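Local coordinates for Low molecular weight protein-tyrosine-phosphatase YfkJ (Bacillus subtilis, PDB 4ETM) that removes phosphate from phosphotyrosine residues of proteins, as a low molecular weight protein tyrosine phosphatase, and takes part in resistance to ethanol stress, at residues D100-M105 against S123-L128; L129-D134 against E161-S166; I19-V24 against G50-D55. All coordinates share one frame; numbering follows the deposited sequence.

In the fold
From the N terminus, contact 3 comes first. I19-V24 is rejoined by G50-D55 after the chain has passed through helix 31-45, which closes a beta-alpha-beta unit. Contact 1 closes a second such unit, around helix 107-117. Contact 2 follows directly and ties the loop after strand 125-127 to helix 149-170. The three contacts lie in series along the chain; none nests in or crosses another. Contacts 1 and 3 share one four-stranded parallel sheet, because strands 19-25 and 101-104 are neighbours in it. Contact 2 lies on the side of that sheet where L163 packs against I103 of contact 1 and F23 of contact 3.

Contact 1: D100-M105 against S123-L128; sequences DYIIAM and SHIKRL
H124 begins the contact by setting its CB 3.4 Å from D100 O, and that oxygen lies at the edge of the imidazole, near its plane. CG stands between the backbone N and the carbonyl carbon (chi1 60°), and the ring crosses the I102 side chain at a slant. CD1 of I102 reaches to 3.7 Å from H124 NE2. NE2 is itself hydrogen-bonded to L96 O, which fixes the ring from outside the sheet. The backbone of H124 accepts I102 N at its O.

I125 pairs with I102, both on the face that also carries A104 and R127. Its CG1 meets I102 CB at 4.0 Å and also lies over the rim of the H124 ring. K126 N then bonds I102 O at 3.0 Å, with the donor almost in line with the carbonyl. K126 O takes A104 N at 2.8 Å. The lysine chain leaves the contact, and its NZ makes a weak bond to S123 O.

R127 stands opposite A104, whose bonds go to K126 and L128, the residues before and after it. Its guanidinium forms salt bridges with D139 and D130. L128 ends the ladder: its N bonds A104 O at 2.9 Å. CB of L128 lies 3.8 Å from I103 CG2; with CG anti to N (chi1 -179°), CD1 comes equally near it. M105 SD is a looser neighbour of L128 CD2.

The two parallel strands are the ends of a beta-alpha-beta unit whose helix, 107-117, packs on A104 and I125. On the other face I103 packs on helix 149-170, which L128, just past the strand, also touches. Strand 19-25 flanks 101-104 on its far edge, and there M105 touches the nucleophile C25.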
loop_
_atom_site.group_PDB
_atom_site.type_symbol
_atom_site.label_atom_id
_atom_site.label_comp_id
_atom_site.label_asym_id
_atom_site.label_seq_id
_atom_site.Cartn_x
_atom_site.Cartn_y
_atom_site.Cartn_z
ATOM N N ASP A 100 -4.825 -7.474 17.875
ATOM C CA ASP A 100 -4.441 -8.793 17.402
ATOM C C ASP A 100 -4.483 -8.861 15.868
ATOM O O ASP A 100 -3.630 -9.501 15.248
ATOM C CB ASP A 100 -5.340 -9.858 18.044
ATOM C CG ASP A 100 -5.192 -9.900 19.554
ATOM O OD1 ASP A 100 -4.044 -10.067 20.025
ATOM O OD2 ASP A 100 -6.210 -9.749 20.270
ATOM N N TYR A 101 -5.474 -8.198 15.282
ATOM C CA TYR A 101 -5.647 -8.143 13.832
ATOM C C TYR A 101 -5.714 -6.697 13.401
ATOM O O TYR A 101 -6.437 -5.905 13.997
ATOM C CB TYR A 101 -6.961 -8.803 13.414
ATOM C CG TYR A 101 -6.990 -10.292 13.619
ATOM C CD1 TYR A 101 -6.698 -11.157 12.576
ATOM C CD2 TYR A 101 -7.330 -10.828 14.843
ATOM C CE1 TYR A 101 -6.718 -12.531 12.759
ATOM C CE2 TYR A 101 -7.356 -12.200 15.037
ATOM C CZ TYR A 101 -7.055 -13.039 13.984
ATOM O OH TYR A 101 -7.087 -14.405 14.162
ATOM N N ILE A 102 -4.966 -6.341 12.368
ATOM C CA ILE A 102 -5.173 -5.049 11.747
ATOM C C ILE A 102 -5.654 -5.281 10.326
ATOM O O ILE A 102 -4.952 -5.895 9.531
ATOM C CB ILE A 102 -3.905 -4.193 11.802
ATOM C CG1 ILE A 102 -3.474 -4.013 13.271
ATOM C CG2 ILE A 102 -4.146 -2.871 11.083
ATOM C CD1 ILE A 102 -2.328 -3.066 13.481
ATOM N N ILE A 103 -6.852 -4.786 10.021
ATOM C CA ILE A 103 -7.543 -5.116 8.790
ATOM C C ILE A 103 -7.706 -3.846 7.953
ATOM O O ILE A 103 -8.543 -2.991 8.264
ATOM C CB ILE A 103 -8.933 -5.733 9.089
ATOM C CG1 ILE A 103 -8.807 -6.975 9.979
ATOM C CG2 ILE A 103 -9.629 -6.103 7.800
ATOM C CD1 ILE A 103 -7.822 -8.009 9.472
ATOM N N ALA A 104 -6.880 -3.723 6.912
ATOM C CA ALA A 104 -6.873 -2.546 6.023
ATOM C C ALA A 104 -7.876 -2.679 4.903
ATOM O O ALA A 104 -8.173 -3.784 4.481
ATOM C CB ALA A 104 -5.506 -2.362 5.441
ATOM N N MET A 105 -8.362 -1.553 4.384
ATOM C CA MET A 105 -9.348 -1.600 3.301
ATOM C C MET A 105 -8.718 -1.786 1.921
ATOM O O MET A 105 -9.339 -2.393 1.038
ATOM C CB MET A 105 -10.240 -0.357 3.326
ATOM C CG MET A 105 -11.045 -0.242 4.606
ATOM S SD MET A 105 -12.209 -1.624 4.735
ATOM C CE MET A 105 -11.797 -2.242 6.372
ATOM N N SER A 123 3.101 -8.668 10.588
ATOM C CA SER A 123 2.557 -9.872 9.990
ATOM C C SER A 123 1.057 -10.011 10.199
ATOM O O SER A 123 0.409 -10.783 9.512
ATOM C CB SER A 123 3.283 -11.108 10.523
ATOM O OG SER A 123 2.935 -11.360 11.875
ATOM N N HIS A 124 0.508 -9.246 11.137
ATOM C CA HIS A 124 -0.925 -9.286 11.424
ATOM C C HIS A 124 -1.721 -8.225 10.641
ATOM O O HIS A 124 -2.897 -7.995 10.904
ATOM C CB HIS A 124 -1.164 -9.108 12.925
ATOM C CG HIS A 124 -0.636 -7.820 13.475
ATOM N ND1 HIS A 124 0.606 -7.320 13.146
ATOM C CD2 HIS A 124 -1.174 -6.939 14.350
ATOM C CE1 HIS A 124 0.803 -6.179 13.781
ATOM N NE2 HIS A 124 -0.262 -5.924 14.520
ATOM N N ILE A 125 -1.078 -7.584 9.676
ATOM C CA ILE A 125 -1.737 -6.546 8.893
ATOM C C ILE A 125 -2.138 -7.125 7.535
ATOM O O ILE A 125 -1.273 -7.452 6.727
ATOM C CB ILE A 125 -0.801 -5.334 8.688
ATOM C CG1 ILE A 125 -0.322 -4.809 10.042
ATOM C CG2 ILE A 125 -1.493 -4.240 7.889
ATOM C CD1 ILE A 125 0.644 -3.659 9.957
ATOM N N LYS A 126 -3.441 -7.265 7.300
ATOM C CA LYS A 126 -3.949 -7.823 6.051
ATOM C C LYS A 126 -5.101 -6.969 5.511
ATOM O O LYS A 126 -5.689 -6.174 6.262
ATOM C CB LYS A 126 -4.419 -9.266 6.260
ATOM C CG LYS A 126 -3.307 -10.241 6.648
ATOM C CD LYS A 126 -3.805 -11.676 6.614
ATOM C CE LYS A 126 -2.668 -12.682 6.761
ATOM N NZ LYS A 126 -1.958 -12.568 8.071
ATOM N N ARG A 127 -5.401 -7.094 4.215
ATOM C CA ARG A 127 -6.581 -6.440 3.645
ATOM C C ARG A 127 -7.853 -7.226 3.976
ATOM O O ARG A 127 -7.821 -8.458 4.063
ATOM C CB ARG A 127 -6.466 -6.283 2.122
ATOM C CG ARG A 127 -5.473 -5.226 1.678
ATOM C CD ARG A 127 -5.435 -5.116 0.157
ATOM N NE ARG A 127 -5.044 -6.373 -0.475
ATOM C CZ ARG A 127 -4.747 -6.482 -1.764
ATOM N NH1 ARG A 127 -4.808 -5.409 -2.545
ATOM N NH2 ARG A 127 -4.386 -7.656 -2.276
ATOM N N LEU A 128 -8.962 -6.514 4.153
ATOM C CA LEU A 128 -10.260 -7.159 4.397
ATOM C C LEU A 128 -10.559 -8.217 3.344
ATOM O O LEU A 128 -10.929 -9.346 3.679
ATOM C CB LEU A 128 -11.386 -6.129 4.419
ATOM C CG LEU A 128 -12.778 -6.693 4.700
ATOM C CD1 LEU A 128 -12.838 -7.343 6.088
ATOM C CD2 LEU A 128 -13.806 -5.582 4.538
#

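Contact 2: L129-D134 against E161-S166; sequences LDYVED and EQLLAS
L163 sets one methyl over the middle of the Y131 ring, a CH-pi contact that joins helix 149-170 to the loop after strand 125-127. This is helix-on-loop packing beside the central parallel sheet of the phosphatase fold. CD1 of L163 lies 3.6 Å from the ring centroid and only 10° off the ring normal. It therefore touches the ring carbons about equally, with CZ nearest.

S166, one helical turn on, meets the same ring in a different way. Its OG sits at the ring edge, in plane, 3.5 Å from Y131 CE1. L163 thus meets the ring by a face and S166 by an edge.

The third helix residue to touch the loop is Q162. Its CB packs against the backbone of Y131, 3.3 Å from Y131 O. Its CG is anti to the carbonyl carbon (chi1 -64°) and meets V132 CG2 at 4.0 Å. The two side chains cross at about a right angle. No hydrogen bond links the two segments.

Further out, the loop backbone is tightly bent. V132 is the centre of an inverse gamma turn, in which E133 N makes a weak bond to Y131 O. The ring also leans on Y101 and I103 of strand 101-104, so it lies between that strand and helix 149-170. L163 has a further neighbour in F39 of helix 31-45. The helix backbone keeps its own regular bonding here, with S166 N 2.9 Å from Q162 O.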
loop_
_atom_site.group_PDB
_atom_site.type_symbol
_atom_site.label_atom_id
_atom_site.label_comp_id
_atom_site.label_asym_id
_atom_site.label_seq_id
_atom_site.Cartn_x
_atom_site.Cartn_y
_atom_site.Cartn_z
ATOM N N LEU A 129 -10.400 -7.868 2.068
ATOM C CA LEU A 129 -10.757 -8.810 1.009
ATOM C C LEU A 129 -9.733 -9.939 0.781
ATOM O O LEU A 129 -9.965 -10.826 -0.046
ATOM C CB LEU A 129 -11.083 -8.084 -0.297
ATOM C CG LEU A 129 -12.239 -7.092 -0.183
ATOM C CD1 LEU A 129 -12.459 -6.406 -1.527
ATOM C CD2 LEU A 129 -13.496 -7.825 0.278
ATOM N N ASP A 130 -8.619 -9.912 1.518
ATOM C CA ASP A 130 -7.680 -11.038 1.553
ATOM C C ASP A 130 -8.396 -12.256 2.164
ATOM O O ASP A 130 -8.069 -13.413 1.862
ATOM C CB ASP A 130 -6.401 -10.699 2.362
ATOM C CG ASP A 130 -5.489 -9.673 1.662
ATOM O OD1 ASP A 130 -5.696 -9.370 0.467
ATOM O OD2 ASP A 130 -4.538 -9.175 2.316
ATOM N N TYR A 131 -9.392 -11.999 3.014
ATOM C CA TYR A 131 -10.137 -13.079 3.658
ATOM C C TYR A 131 -11.255 -13.668 2.801
ATOM O O TYR A 131 -11.779 -14.739 3.105
ATOM C CB TYR A 131 -10.708 -12.617 4.992
ATOM C CG TYR A 131 -9.634 -12.321 6.005
ATOM C CD1 TYR A 131 -9.182 -13.311 6.874
ATOM C CD2 TYR A 131 -9.041 -11.071 6.064
ATOM C CE1 TYR A 131 -8.194 -13.047 7.800
ATOM C CE2 TYR A 131 -8.060 -10.800 6.979
ATOM C CZ TYR A 131 -7.635 -11.787 7.842
ATOM O OH TYR A 131 -6.643 -11.506 8.752
ATOM N N VAL A 132 -11.632 -12.954 1.749
ATOM C CA VAL A 132 -12.608 -13.466 0.802
ATOM C C VAL A 132 -11.830 -14.250 -0.240
ATOM O O VAL A 132 -11.401 -13.703 -1.253
ATOM C CB VAL A 132 -13.393 -12.324 0.131
ATOM C CG1 VAL A 132 -14.432 -12.879 -0.841
ATOM C CG2 VAL A 132 -14.052 -11.465 1.181
ATOM N N GLU A 133 -11.615 -15.529 0.036
ATOM C CA GLU A 133 -10.828 -16.357 -0.852
ATOM C C GLU A 133 -11.772 -17.175 -1.714
ATOM O O GLU A 133 -12.403 -18.115 -1.231
ATOM C CB GLU A 133 -9.894 -17.272 -0.058
ATOM N N ASP A 134 -11.879 -16.808 -2.989
ATOM C CA ASP A 134 -11.132 -15.689 -3.544
ATOM C C ASP A 134 -12.004 -14.924 -4.520
ATOM O O ASP A 134 -12.541 -15.499 -5.465
ATOM C CB ASP A 134 -9.860 -16.166 -4.249
ATOM N N GLU A 161 -17.860 -11.081 7.035
ATOM C CA GLU A 161 -18.335 -12.445 7.224
ATOM C C GLU A 161 -17.187 -13.446 7.182
ATOM O O GLU A 161 -17.059 -14.291 8.072
ATOM C CB GLU A 161 -19.396 -12.797 6.172
ATOM C CG GLU A 161 -20.734 -12.138 6.434
ATOM C CD GLU A 161 -21.700 -12.274 5.277
ATOM O OE1 GLU A 161 -21.475 -13.147 4.408
ATOM O OE2 GLU A 161 -22.685 -11.503 5.242
ATOM N N GLN A 162 -16.361 -13.357 6.145
ATOM C CA GLN A 162 -15.237 -14.272 5.978
ATOM C C GLN A 162 -14.190 -14.044 7.057
ATOM O O GLN A 162 -13.626 -14.996 7.591
ATOM C CB GLN A 162 -14.593 -14.088 4.603
ATOM C CG GLN A 162 -15.516 -14.435 3.465
ATOM C CD GLN A 162 -15.997 -15.852 3.566
ATOM O OE1 GLN A 162 -15.276 -16.723 4.049
ATOM N NE2 GLN A 162 -17.226 -16.096 3.127
ATOM N N LEU A 163 -13.920 -12.774 7.356
ATOM C CA LEU A 163 -12.965 -12.425 8.404
ATOM C C LEU A 163 -13.364 -13.050 9.732
ATOM O O LEU A 163 -12.557 -13.727 10.366
ATOM C CB LEU A 163 -12.866 -10.903 8.577
ATOM C CG LEU A 163 -12.021 -10.471 9.790
ATOM C CD1 LEU A 163 -10.578 -10.958 9.696
ATOM C CD2 LEU A 163 -12.068 -8.954 9.947
ATOM N N LEU A 164 -14.613 -12.835 10.142
ATOM C CA LEU A 164 -15.118 -13.427 11.384
ATOM C C LEU A 164 -14.982 -14.956 11.402
ATOM O O LEU A 164 -14.606 -15.531 12.423
ATOM C CB LEU A 164 -16.562 -12.996 11.656
ATOM C CG LEU A 164 -17.239 -13.567 12.911
ATOM C CD1 LEU A 164 -16.392 -13.340 14.164
ATOM C CD2 LEU A 164 -18.623 -12.947 13.086
ATOM N N ALA A 165 -15.263 -15.608 10.275
ATOM C CA ALA A 165 -15.138 -17.066 10.186
ATOM C C ALA A 165 -13.688 -17.523 10.344
ATOM O O ALA A 165 -13.413 -18.544 10.983
ATOM C CB ALA A 165 -15.721 -17.579 8.868
ATOM N N SER A 166 -12.771 -16.754 9.759
ATOM C CA SER A 166 -11.338 -17.030 9.818
ATOM C C SER A 166 -10.851 -16.895 11.259
ATOM O O SER A 166 -10.074 -17.718 11.746
ATOM C CB SER A 166 -10.579 -16.066 8.896
ATOM O OG SER A 166 -9.177 -16.194 9.053
#

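Contact 3: I19-V24 against G50-D55; sequences ISVLFV and GKIKAD
I19 N and K51 O open a ladder of five backbone hydrogen bonds between strands 19-25 and 52-58, the two parallel strands of a beta-alpha-beta unit whose crossover helix is 31-45. That first bond is short, 2.7 Å. K53 N to I19 O has the same length. V21 N to K53 O, D55 N to V21 O and F23 N to D55 O follow. The last is nearly straight at the hydrogen (174°), though its donor is tilted 25° from the carbonyl plane.

The packing differs on the two faces. On one, I19 and V21 line up with I52 and A54. V21 CG2 lies 4.2 Å from I52 CG2, and F39 of helix 31-45 packs on I52 and A54. On the other, which carries S20, K53, L22 and D55, L22 CG is anti to its N (chi1 177°) and CD1 rests on the D55 backbone, 3.6 Å from D55 C.

Among the charged residues, K51 crosses I19 at a slant, with CE 3.6 Å from I19 CD1. Its NZ reaches back to R15 O and S17 O. The D55 carboxylate forms a salt bridge with R89.

The aromatic contact is at the end nearer the nucleophile C25. The F23 ring meets F39 edge-to-face. At the F23 ring edge, A54 CB lies 4.0 Å from CE2, and D55 O lies 3.6 Å from CD2.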
loop_
_atom_site.group_PDB
_atom_site.type_symbol
_atom_site.label_atom_id
_atom_site.label_comp_id
_atom_site.label_asym_id
_atom_site.label_seq_id
_atom_site.Cartn_x
_atom_site.Cartn_y
_atom_site.Cartn_z
ATOM N N ILE A 19 -10.157 -10.830 22.017
ATOM C CA ILE A 19 -9.495 -10.686 20.725
ATOM C C ILE A 19 -9.847 -9.306 20.183
ATOM O O ILE A 19 -11.006 -8.911 20.202
ATOM C CB ILE A 19 -9.976 -11.760 19.724
ATOM C CG1 ILE A 19 -9.661 -13.163 20.257
ATOM C CG2 ILE A 19 -9.371 -11.522 18.320
ATOM C CD1 ILE A 19 -10.573 -14.247 19.714
ATOM N N SER A 20 -8.851 -8.563 19.722
ATOM C CA SER A 20 -9.121 -7.219 19.232
ATOM C C SER A 20 -8.813 -7.086 17.750
ATOM O O SER A 20 -7.812 -7.621 17.256
ATOM C CB SER A 20 -8.332 -6.180 20.025
ATOM O OG SER A 20 -6.965 -6.543 20.080
ATOM N N VAL A 21 -9.681 -6.357 17.058
ATOM C CA VAL A 21 -9.601 -6.154 15.619
ATOM C C VAL A 21 -9.674 -4.655 15.318
ATOM O O VAL A 21 -10.622 -3.996 15.723
ATOM C CB VAL A 21 -10.771 -6.869 14.913
ATOM C CG1 VAL A 21 -10.693 -6.686 13.413
ATOM C CG2 VAL A 21 -10.779 -8.353 15.273
ATOM N N LEU A 22 -8.668 -4.123 14.631
ATOM C CA LEU A 22 -8.679 -2.719 14.207
ATOM C C LEU A 22 -8.855 -2.635 12.700
ATOM O O LEU A 22 -8.046 -3.175 11.951
ATOM C CB LEU A 22 -7.391 -2.009 14.621
ATOM C CG LEU A 22 -7.340 -0.565 14.126
ATOM C CD1 LEU A 22 -8.353 0.270 14.872
ATOM C CD2 LEU A 22 -5.929 0.008 14.294
ATOM N N PHE A 23 -9.942 -1.998 12.265
ATOM C CA PHE A 23 -10.185 -1.746 10.845
ATOM C C PHE A 23 -9.572 -0.420 10.449
ATOM O O PHE A 23 -9.704 0.562 11.165
ATOM C CB PHE A 23 -11.672 -1.761 10.516
ATOM C CG PHE A 23 -12.317 -3.087 10.731
ATOM C CD1 PHE A 23 -12.213 -4.087 9.775
ATOM C CD2 PHE A 23 -13.013 -3.349 11.901
ATOM C CE1 PHE A 23 -12.805 -5.321 9.971
ATOM C CE2 PHE A 23 -13.616 -4.593 12.106
ATOM C CZ PHE A 23 -13.505 -5.577 11.145
ATOM N N VAL A 24 -8.858 -0.396 9.334
ATOM C CA VAL A 24 -8.138 0.818 8.959
ATOM C C VAL A 24 -8.396 1.217 7.514
ATOM O O VAL A 24 -8.261 0.399 6.584
ATOM C CB VAL A 24 -6.607 0.666 9.172
ATOM C CG1 VAL A 24 -5.861 1.932 8.755
ATOM C CG2 VAL A 24 -6.284 0.340 10.623
ATOM N N GLY A 50 -18.442 -11.113 24.055
ATOM C CA GLY A 50 -17.569 -11.221 25.208
ATOM C C GLY A 50 -16.169 -11.706 24.874
ATOM O O GLY A 50 -15.331 -11.856 25.769
ATOM N N LYS A 51 -15.912 -11.954 23.592
ATOM C CA LYS A 51 -14.625 -12.502 23.166
ATOM C C LYS A 51 -13.915 -11.654 22.117
ATOM O O LYS A 51 -12.686 -11.625 22.064
ATOM C CB LYS A 51 -14.796 -13.923 22.628
ATOM C CG LYS A 51 -13.482 -14.610 22.280
ATOM C CD LYS A 51 -12.577 -14.709 23.496
ATOM C CE LYS A 51 -11.208 -15.257 23.147
ATOM N NZ LYS A 51 -10.471 -15.796 24.325
ATOM N N ILE A 52 -14.685 -10.975 21.270
ATOM C CA ILE A 52 -14.105 -10.153 20.210
ATOM C C ILE A 52 -14.495 -8.677 20.335
ATOM O O ILE A 52 -15.666 -8.353 20.515
ATOM C CB ILE A 52 -14.509 -10.672 18.808
ATOM C CG1 ILE A 52 -14.100 -12.133 18.640
ATOM C CG2 ILE A 52 -13.878 -9.823 17.719
ATOM C CD1 ILE A 52 -14.494 -12.716 17.293
ATOM N N LYS A 53 -13.506 -7.789 20.233
ATOM C CA LYS A 53 -13.749 -6.355 20.271
ATOM C C LYS A 53 -13.202 -5.708 19.000
ATOM O O LYS A 53 -12.105 -6.045 18.556
ATOM C CB LYS A 53 -13.079 -5.734 21.495
ATOM C CG LYS A 53 -13.536 -4.314 21.761
ATOM C CD LYS A 53 -12.893 -3.729 23.009
ATOM C CE LYS A 53 -13.363 -2.299 23.243
ATOM N NZ LYS A 53 -12.831 -1.744 24.522
ATOM N N ALA A 54 -13.954 -4.778 18.418
ATOM C CA ALA A 54 -13.490 -4.095 17.207
ATOM C C ALA A 54 -13.405 -2.578 17.386
ATOM O O ALA A 54 -14.110 -2.002 18.218
ATOM C CB ALA A 54 -14.382 -4.451 16.014
ATOM N N ASP A 55 -12.520 -1.948 16.607
ATOM C CA ASP A 55 -12.348 -0.498 16.597
ATOM C C ASP A 55 -11.953 -0.140 15.171
ATOM O O ASP A 55 -11.758 -1.031 14.343
ATOM C CB ASP A 55 -11.251 -0.054 17.573
ATOM C CG ASP A 55 -11.190 1.463 17.758
ATOM O OD1 ASP A 55 -12.190 2.159 17.460
ATOM O OD2 ASP A 55 -10.134 1.967 18.223
#